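Local coordinates for PrgZ (PDB 4FAJ), which binds a pheromone peptide as a membrane-anchored extracellular receptor of Enterococcus faecalis, and probably serves peptide import, at residues K252-K257 / K271-V276; A295-E300 / A536-S541; P69-D74 / Q81-L86. All coordinates share one frame; numbering follows the deposited sequence.

Contact 1: K252-K257 / K271-V276; sequences KWTISK and KINFQV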
# COMPACT_ATOMS: atom_id res chain seq x y z
N LYS A 252 -18.14 9.27 4.37
CA LYS A 252 -17.93 9.73 5.74
C LYS A 252 -17.86 8.56 6.70
O LYS A 252 -18.57 7.58 6.53
CB LYS A 252 -19.12 10.56 6.20
CG LYS A 252 -19.29 11.84 5.52
CD LYS A 252 -20.48 12.56 6.13
CE LYS A 252 -20.59 13.96 5.58
NZ LYS A 252 -20.79 13.96 4.13
N TRP A 253 -17.00 8.67 7.71
CA TRP A 253 -17.05 7.76 8.85
C TRP A 253 -16.47 8.41 10.10
O TRP A 253 -15.78 9.44 10.03
CB TRP A 253 -16.37 6.41 8.53
CG TRP A 253 -14.96 6.51 8.07
CD1 TRP A 253 -13.84 6.40 8.84
CD2 TRP A 253 -14.51 6.70 6.73
NE1 TRP A 253 -12.72 6.53 8.07
CE2 TRP A 253 -13.10 6.72 6.77
CE3 TRP A 253 -15.16 6.87 5.51
CZ2 TRP A 253 -12.33 6.89 5.62
CZ3 TRP A 253 -14.40 7.05 4.37
CH2 TRP A 253 -13.00 7.06 4.43
N THR A 254 -16.77 7.81 11.25
CA THR A 254 -16.33 8.32 12.54
C THR A 254 -15.75 7.19 13.40
O THR A 254 -16.31 6.08 13.44
CB THR A 254 -17.50 8.99 13.33
OG1 THR A 254 -18.01 10.12 12.60
CG2 THR A 254 -17.03 9.44 14.72
N ILE A 255 -14.64 7.47 14.08
CA ILE A 255 -14.08 6.55 15.07
C ILE A 255 -14.07 7.27 16.42
O ILE A 255 -13.95 8.49 16.47
CB ILE A 255 -12.65 6.04 14.69
CG1 ILE A 255 -11.61 7.17 14.79
CG2 ILE A 255 -12.68 5.42 13.29
CD1 ILE A 255 -10.18 6.80 14.28
N SER A 256 -14.20 6.50 17.50
CA SER A 256 -14.33 7.07 18.84
C SER A 256 -13.42 6.32 19.80
O SER A 256 -13.16 5.13 19.62
CB SER A 256 -15.78 6.96 19.30
OG SER A 256 -16.65 7.66 18.43
N LYS A 257 -12.95 7.00 20.84
CA LYS A 257 -12.02 6.38 21.78
C LYS A 257 -12.56 5.06 22.33
O LYS A 257 -13.69 4.98 22.79
CB LYS A 257 -11.69 7.32 22.94
CG LYS A 257 -10.71 6.70 23.93
CD LYS A 257 -10.26 7.69 25.00
CE LYS A 257 -9.64 6.96 26.19
NZ LYS A 257 -8.75 7.84 27.01
N LYS A 271 -13.29 11.67 19.56
CA LYS A 271 -13.62 11.12 18.25
C LYS A 271 -12.93 11.88 17.13
O LYS A 271 -12.56 13.05 17.28
CB LYS A 271 -15.13 11.07 18.00
CG LYS A 271 -15.87 12.34 18.28
CD LYS A 271 -17.32 12.30 17.73
CE LYS A 271 -17.43 13.09 16.42
NZ LYS A 271 -18.67 12.81 15.60
N ILE A 272 -12.77 11.17 16.02
CA ILE A 272 -12.21 11.72 14.81
C ILE A 272 -13.16 11.36 13.68
O ILE A 272 -13.53 10.19 13.54
CB ILE A 272 -10.80 11.14 14.53
CG1 ILE A 272 -9.94 11.14 15.80
CG2 ILE A 272 -10.12 11.93 13.42
CD1 ILE A 272 -8.57 10.49 15.62
N ASN A 273 -13.58 12.37 12.93
CA ASN A 273 -14.43 12.20 11.74
C ASN A 273 -13.57 12.18 10.49
O ASN A 273 -12.50 12.79 10.45
CB ASN A 273 -15.45 13.34 11.66
CG ASN A 273 -16.27 13.49 12.93
OD1 ASN A 273 -16.18 14.50 13.65
ND2 ASN A 273 -17.05 12.47 13.23
N PHE A 274 -14.02 11.47 9.45
CA PHE A 274 -13.31 11.43 8.18
C PHE A 274 -14.26 11.78 7.04
O PHE A 274 -15.43 11.38 7.06
CB PHE A 274 -12.67 10.07 7.94
CG PHE A 274 -11.61 9.73 8.95
CD1 PHE A 274 -10.27 9.99 8.69
CD2 PHE A 274 -11.96 9.18 10.18
CE1 PHE A 274 -9.29 9.70 9.62
CE2 PHE A 274 -10.97 8.89 11.12
CZ PHE A 274 -9.63 9.16 10.84
N GLN A 275 -13.75 12.54 6.06
CA GLN A 275 -14.50 12.94 4.88
C GLN A 275 -13.66 12.69 3.63
O GLN A 275 -12.52 13.14 3.56
CB GLN A 275 -14.84 14.43 4.97
CG GLN A 275 -15.34 15.05 3.66
CD GLN A 275 -16.72 14.59 3.30
OE1 GLN A 275 -17.67 14.84 4.04
NE2 GLN A 275 -16.86 13.92 2.16
N VAL A 276 -14.21 11.98 2.65
CA VAL A 276 -13.51 11.76 1.39
C VAL A 276 -13.46 13.07 0.62
O VAL A 276 -14.47 13.77 0.50
CB VAL A 276 -14.16 10.65 0.53
CG1 VAL A 276 -13.43 10.51 -0.80
CG2 VAL A 276 -14.13 9.31 1.26
O HOH W 1 -20.41 10.52 14.39

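Contact 2: A295-E300 / A536-S541; sequences APLAGE and AKLEKS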
# COMPACT_ATOMS: atom_id res chain seq x y z
N ALA A 295 -6.56 19.53 4.54
CA ALA A 295 -6.95 19.59 3.14
C ALA A 295 -5.79 19.14 2.26
O ALA A 295 -4.69 19.69 2.37
CB ALA A 295 -7.37 21.01 2.77
N PRO A 296 -6.02 18.15 1.38
CA PRO A 296 -4.95 17.73 0.48
C PRO A 296 -4.71 18.78 -0.60
O PRO A 296 -5.63 19.54 -0.94
CB PRO A 296 -5.50 16.44 -0.13
CG PRO A 296 -6.96 16.64 -0.13
CD PRO A 296 -7.25 17.36 1.16
N LEU A 297 -3.48 18.82 -1.11
CA LEU A 297 -3.07 19.81 -2.12
C LEU A 297 -2.26 19.22 -3.28
O LEU A 297 -1.48 18.29 -3.09
CB LEU A 297 -2.23 20.90 -1.45
CG LEU A 297 -2.89 21.76 -0.37
CD1 LEU A 297 -1.86 22.63 0.34
CD2 LEU A 297 -4.02 22.62 -0.95
N ALA A 298 -2.46 19.78 -4.47
CA ALA A 298 -1.67 19.46 -5.66
C ALA A 298 -1.87 20.55 -6.70
O ALA A 298 -2.76 21.38 -6.56
CB ALA A 298 -2.08 18.12 -6.22
N GLY A 299 -1.04 20.53 -7.75
CA GLY A 299 -1.14 21.47 -8.88
C GLY A 299 -1.23 22.93 -8.48
O GLY A 299 -0.52 23.39 -7.59
N GLU A 300 -2.11 23.67 -9.16
CA GLU A 300 -2.26 25.10 -8.91
C GLU A 300 -2.62 25.40 -7.45
O GLU A 300 -2.22 26.43 -6.92
CB GLU A 300 -3.28 25.69 -9.87
CG GLU A 300 -3.60 27.17 -9.69
CD GLU A 300 -2.44 28.11 -10.01
OE1 GLU A 300 -1.42 27.67 -10.61
OE2 GLU A 300 -2.55 29.31 -9.65
N ALA A 536 1.13 16.50 0.08
CA ALA A 536 1.08 17.91 0.46
C ALA A 536 -0.30 18.24 0.96
O ALA A 536 -1.31 17.75 0.43
CB ALA A 536 1.43 18.82 -0.69
N LYS A 537 -0.35 19.10 1.97
CA LYS A 537 -1.61 19.40 2.62
C LYS A 537 -1.51 20.62 3.51
O LYS A 537 -0.42 21.02 3.89
CB LYS A 537 -2.05 18.21 3.48
CG LYS A 537 -1.15 17.91 4.66
CD LYS A 537 -1.56 16.60 5.30
CE LYS A 537 -0.82 16.31 6.58
NZ LYS A 537 -1.47 15.13 7.28
N LEU A 538 -2.66 21.20 3.82
CA LEU A 538 -2.79 22.14 4.91
C LEU A 538 -3.23 21.36 6.13
O LEU A 538 -4.01 20.42 6.01
CB LEU A 538 -3.85 23.19 4.58
CG LEU A 538 -3.59 24.03 3.33
CD1 LEU A 538 -4.81 24.91 3.01
CD2 LEU A 538 -2.32 24.86 3.52
N GLU A 539 -2.74 21.73 7.31
CA GLU A 539 -3.21 21.11 8.54
C GLU A 539 -3.30 22.16 9.64
O GLU A 539 -2.39 22.95 9.81
CB GLU A 539 -2.30 19.95 8.95
CG GLU A 539 -2.77 19.22 10.20
CD GLU A 539 -2.15 17.85 10.35
OE1 GLU A 539 -2.50 16.95 9.55
OE2 GLU A 539 -1.31 17.67 11.26
N LYS A 540 -4.42 22.18 10.35
CA LYS A 540 -4.64 23.23 11.34
C LYS A 540 -3.57 23.10 12.42
O LYS A 540 -3.19 21.98 12.80
CB LYS A 540 -6.05 23.13 11.96
CG LYS A 540 -7.21 23.29 10.96
CD LYS A 540 -7.42 24.74 10.55
CE LYS A 540 -8.61 24.87 9.58
NZ LYS A 540 -8.91 26.28 9.22
N SER A 541 -3.08 24.25 12.89
CA SER A 541 -2.01 24.33 13.89
C SER A 541 -2.38 23.62 15.19
O SER A 541 -1.51 23.06 15.85
CB SER A 541 -1.70 25.80 14.20
OG SER A 541 -1.45 26.54 13.02
O HOH W 2 -0.76 15.82 -1.99

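Contact 3: P69-D74 / Q81-L86; sequences PVQSLD and QTSITL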
# COMPACT_ATOMS: atom_id res chain seq x y z
N PRO A 69 -13.42 5.86 -0.34
CA PRO A 69 -14.16 5.15 0.71
C PRO A 69 -13.35 3.99 1.27
O PRO A 69 -12.41 3.52 0.64
CB PRO A 69 -15.41 4.64 -0.00
CG PRO A 69 -15.54 5.56 -1.24
CD PRO A 69 -14.12 5.79 -1.63
N VAL A 70 -13.72 3.54 2.46
CA VAL A 70 -13.14 2.34 3.05
C VAL A 70 -13.52 1.16 2.17
O VAL A 70 -14.66 1.08 1.73
CB VAL A 70 -13.66 2.14 4.48
CG1 VAL A 70 -13.32 0.74 4.99
CG2 VAL A 70 -13.08 3.22 5.40
N GLN A 71 -12.57 0.28 1.88
CA GLN A 71 -12.80 -0.88 1.02
C GLN A 71 -12.91 -2.21 1.79
O GLN A 71 -13.67 -3.09 1.38
CB GLN A 71 -11.68 -0.99 0.00
CG GLN A 71 -11.48 0.22 -0.85
CD GLN A 71 -12.68 0.47 -1.75
OE1 GLN A 71 -13.09 -0.41 -2.49
NE2 GLN A 71 -13.23 1.67 -1.68
N SER A 72 -12.17 -2.34 2.89
CA SER A 72 -12.20 -3.54 3.71
C SER A 72 -12.09 -3.21 5.21
O SER A 72 -11.41 -2.25 5.59
CB SER A 72 -11.07 -4.49 3.30
OG SER A 72 -10.96 -5.60 4.18
N LEU A 73 -12.79 -3.99 6.03
CA LEU A 73 -12.66 -3.94 7.48
C LEU A 73 -12.03 -5.23 8.04
O LEU A 73 -12.12 -5.49 9.25
CB LEU A 73 -14.03 -3.70 8.12
CG LEU A 73 -14.79 -2.45 7.70
CD1 LEU A 73 -16.18 -2.45 8.33
CD2 LEU A 73 -14.01 -1.22 8.11
N ASP A 74 -11.41 -6.02 7.17
CA ASP A 74 -10.85 -7.32 7.53
C ASP A 74 -9.35 -7.35 7.24
O ASP A 74 -8.93 -7.25 6.08
CB ASP A 74 -11.57 -8.43 6.76
CG ASP A 74 -11.10 -9.84 7.14
OD1 ASP A 74 -10.20 -10.02 8.00
OD2 ASP A 74 -11.65 -10.79 6.55
N GLN A 81 -4.70 1.85 0.92
CA GLN A 81 -4.27 2.77 1.97
C GLN A 81 -5.39 3.25 2.87
O GLN A 81 -5.19 3.33 4.07
CB GLN A 81 -3.52 4.01 1.42
CG GLN A 81 -2.98 4.98 2.55
CD GLN A 81 -2.00 4.33 3.59
OE1 GLN A 81 -2.41 3.95 4.72
NE2 GLN A 81 -0.72 4.24 3.23
N THR A 82 -6.56 3.58 2.33
CA THR A 82 -7.64 4.09 3.19
C THR A 82 -8.09 3.05 4.22
O THR A 82 -8.28 3.37 5.40
CB THR A 82 -8.87 4.54 2.39
OG1 THR A 82 -8.50 5.53 1.42
CG2 THR A 82 -9.97 5.09 3.32
N SER A 83 -8.30 1.82 3.77
CA SER A 83 -8.69 0.74 4.69
C SER A 83 -7.59 0.46 5.72
O SER A 83 -7.87 0.21 6.90
CB SER A 83 -9.01 -0.53 3.92
OG SER A 83 -10.00 -0.31 2.93
N ILE A 84 -6.34 0.51 5.29
CA ILE A 84 -5.22 0.17 6.15
C ILE A 84 -4.98 1.24 7.23
O ILE A 84 -4.75 0.89 8.39
CB ILE A 84 -3.96 -0.14 5.33
CG1 ILE A 84 -4.12 -1.54 4.72
CG2 ILE A 84 -2.71 -0.06 6.19
CD1 ILE A 84 -3.04 -1.88 3.70
N THR A 85 -5.04 2.52 6.87
CA THR A 85 -5.03 3.58 7.88
C THR A 85 -6.16 3.45 8.92
O THR A 85 -5.93 3.62 10.13
CB THR A 85 -5.07 4.98 7.22
OG1 THR A 85 -3.80 5.24 6.59
CG2 THR A 85 -5.34 6.08 8.28
N LEU A 86 -7.38 3.13 8.47
CA LEU A 86 -8.47 2.94 9.42
C LEU A 86 -8.16 1.78 10.36
O LEU A 86 -8.28 1.90 11.58
CB LEU A 86 -9.79 2.68 8.72
CG LEU A 86 -10.96 2.32 9.64
CD1 LEU A 86 -11.23 3.44 10.64
CD2 LEU A 86 -12.19 2.02 8.77

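Contact 1: K252-K257 / K271-V276
Trp253 and Ile255 pair with Phe274 and Ile272 as neighbours in two antiparallel strands, whose axes approach to 4.7 Å with their directions 163° apart. Both couples are hydrogen-bonded pairs. Ile255 N to Ile272 O and Ile272 N to Ile255 O are each 3.0 Å, while Phe274 N to Trp253 O is shorter, at 2.7 Å. Lys252 with Gln275, Thr254 with Asn273 and Ser256 with Lys271 are the non-hydrogen-bonded pairs that alternate with them.

On the face of Trp253 and Ile255, the indole lies over the root of Phe274: Phe274 CB sits 3.7 Å from the centroid of the five-membered ring in a CH-pi contact. The two rings are near parallel (15°) but slid apart, so they barely overlap. The chi1 of 56° in Trp253 tucks CG between backbone N and carbonyl carbon and lays the six-membered ring toward Val276, whose CG2 is 3.9 Å from Trp253 CZ3. Ile255 CD1 meets the edge of the Phe274 ring at CE2.

These are the two inner strands of a four-stranded mixed sheet, flanked by strands 61-66 and 239-243; helix 81-90 packs on the Trp253 face.

The other face is polar. A water is hydrogen-bonded to Thr254 OG1 (3.0 Å) and weakly to Lys271 NZ, while Ser256 OG turns to Thr242. Lys252 NZ gives Gln275 OE1 a weak bond of 3.2 Å, and Gln275 NE2 donates to Val276 O and to Asp251.

Contact 2: A295-E300 / A536-S541
Ala536 meets Leu297 through a single bent backbone bond: its O accepts from Leu297 N at 2.9 Å. The donor stands 41° out of the carbonyl plane, so the bond misses the lone pairs. A water accepts from Ala536 N at 2.9 Å and also lies near Leu297 O, and the methyl of Ala536 lies loosely against Leu297 CB.

Lys537 is next, opposite Pro296 in a non-hydrogen-bonded pair. Its CB comes within 3.2 Å of Ala295 O, but the rest of the side chain leaves the contact. With chi1 at 66° and every later torsion near 180°, the chain runs straight out to place NZ at Glu539 OE1, a salt bridge of 3.1 Å on the syn side but well out of the carboxylate plane. The same NZ is bonded to Tyr555 OH, which gives this buried ammonium a second partner.

Leu538 forms the firm hydrogen-bonded pair, with two bonds to Ala295: its N donates to Ala295 O at 2.9 Å, in the carbonyl plane, and its O accepts from Ala295 N at 3.1 Å. Its side chain crosses that of Leu297 at about a right angle, CD1 of Leu297 lying 3.7 Å from CG of Leu538.

Strand 528-539 thus carries 294-297 along one edge while 311-324 pairs with it too, through Lys537 to Ser312, with Glu539 bonded to Glu310 just ahead of that strand. Tyr287 and Ile284 of helix 280-288 and Tyr305 of helix 299-305 pack on the leucines, Pro296 and Ala298 touch the bound peptide, and helix 299-305 carries the zinc ligand Tyr301.

Contact 3: P69-D74 / Q81-L86
Ser83 takes the polar part of this contact on one oxygen. Its OG accepts from two successive backbone amides of the loop, Gln71 N at 2.8 Å and Ser72 N at 3.0 Å, with N-H...O angles of 150° and 154°. A chi1 of -56°, with OG anti to the carbonyl carbon, holds the hydroxyl where both loop amides meet it. The same hydroxyl is hydrogen-bonded to Asp80 OD1, so three partners grip it and fix its rotation. Ser83 CB rests 3.4 Å from Ser72 O.

Apolar contacts flank this grip. Leu86 offers a single methyl, CD2, which meets Val70 CG2 at 3.7 Å and Leu73 CD2 at 3.8 Å; its side chain crosses that of Val70 at about a right angle. The methyl CG2 of Thr82 comes within 4.2 Å of Val70 CG2, while the hydroxyl of Thr82 is bonded to Thr68.

Each segment also has side-chain bonds of its own. Gln71 folds back at chi2 so that NE2 donates to Pro69 O at 3.1 Å, standing well above that carbonyl's plane. In the loop, Asp74 N donates to Ser72 OG, whose hydroxyl is also bonded to Thr77. On the helix, Thr85 OG1 donates to Gln81 OE1 at 2.7 Å.

Trp253 packs on Val70 and Thr82, and Ile255 on Leu86, while Gln81 and Ile84 touch the bound peptide. Asp74 N to Ser72 OG makes an ST turn, in a loop tied to the first turns of a helix of this peptide-binding protein by a serine that gathers consecutive amides.

Overall arrangement
Contacts 1 and 3 touch: helix 81-90 and the loop before it rest on the sheet of contact 1, on its apolar face. Contact 2 stands apart, its centre about 19 Å from that of contact 1 and 22 Å from that of contact 3, in a different sheet. It is the most buried of the three, whereas contacts 1 and 3 are both partly buried, contact 1 with one polar face. The two sheet contacts rely on paired backbone bonds, but the hydrogen bonds across contact 3 all end on one serine hydroxyl, beside apolar packing. Contacts 2 and 3 both reach the bound peptide, from separate parts of the chain.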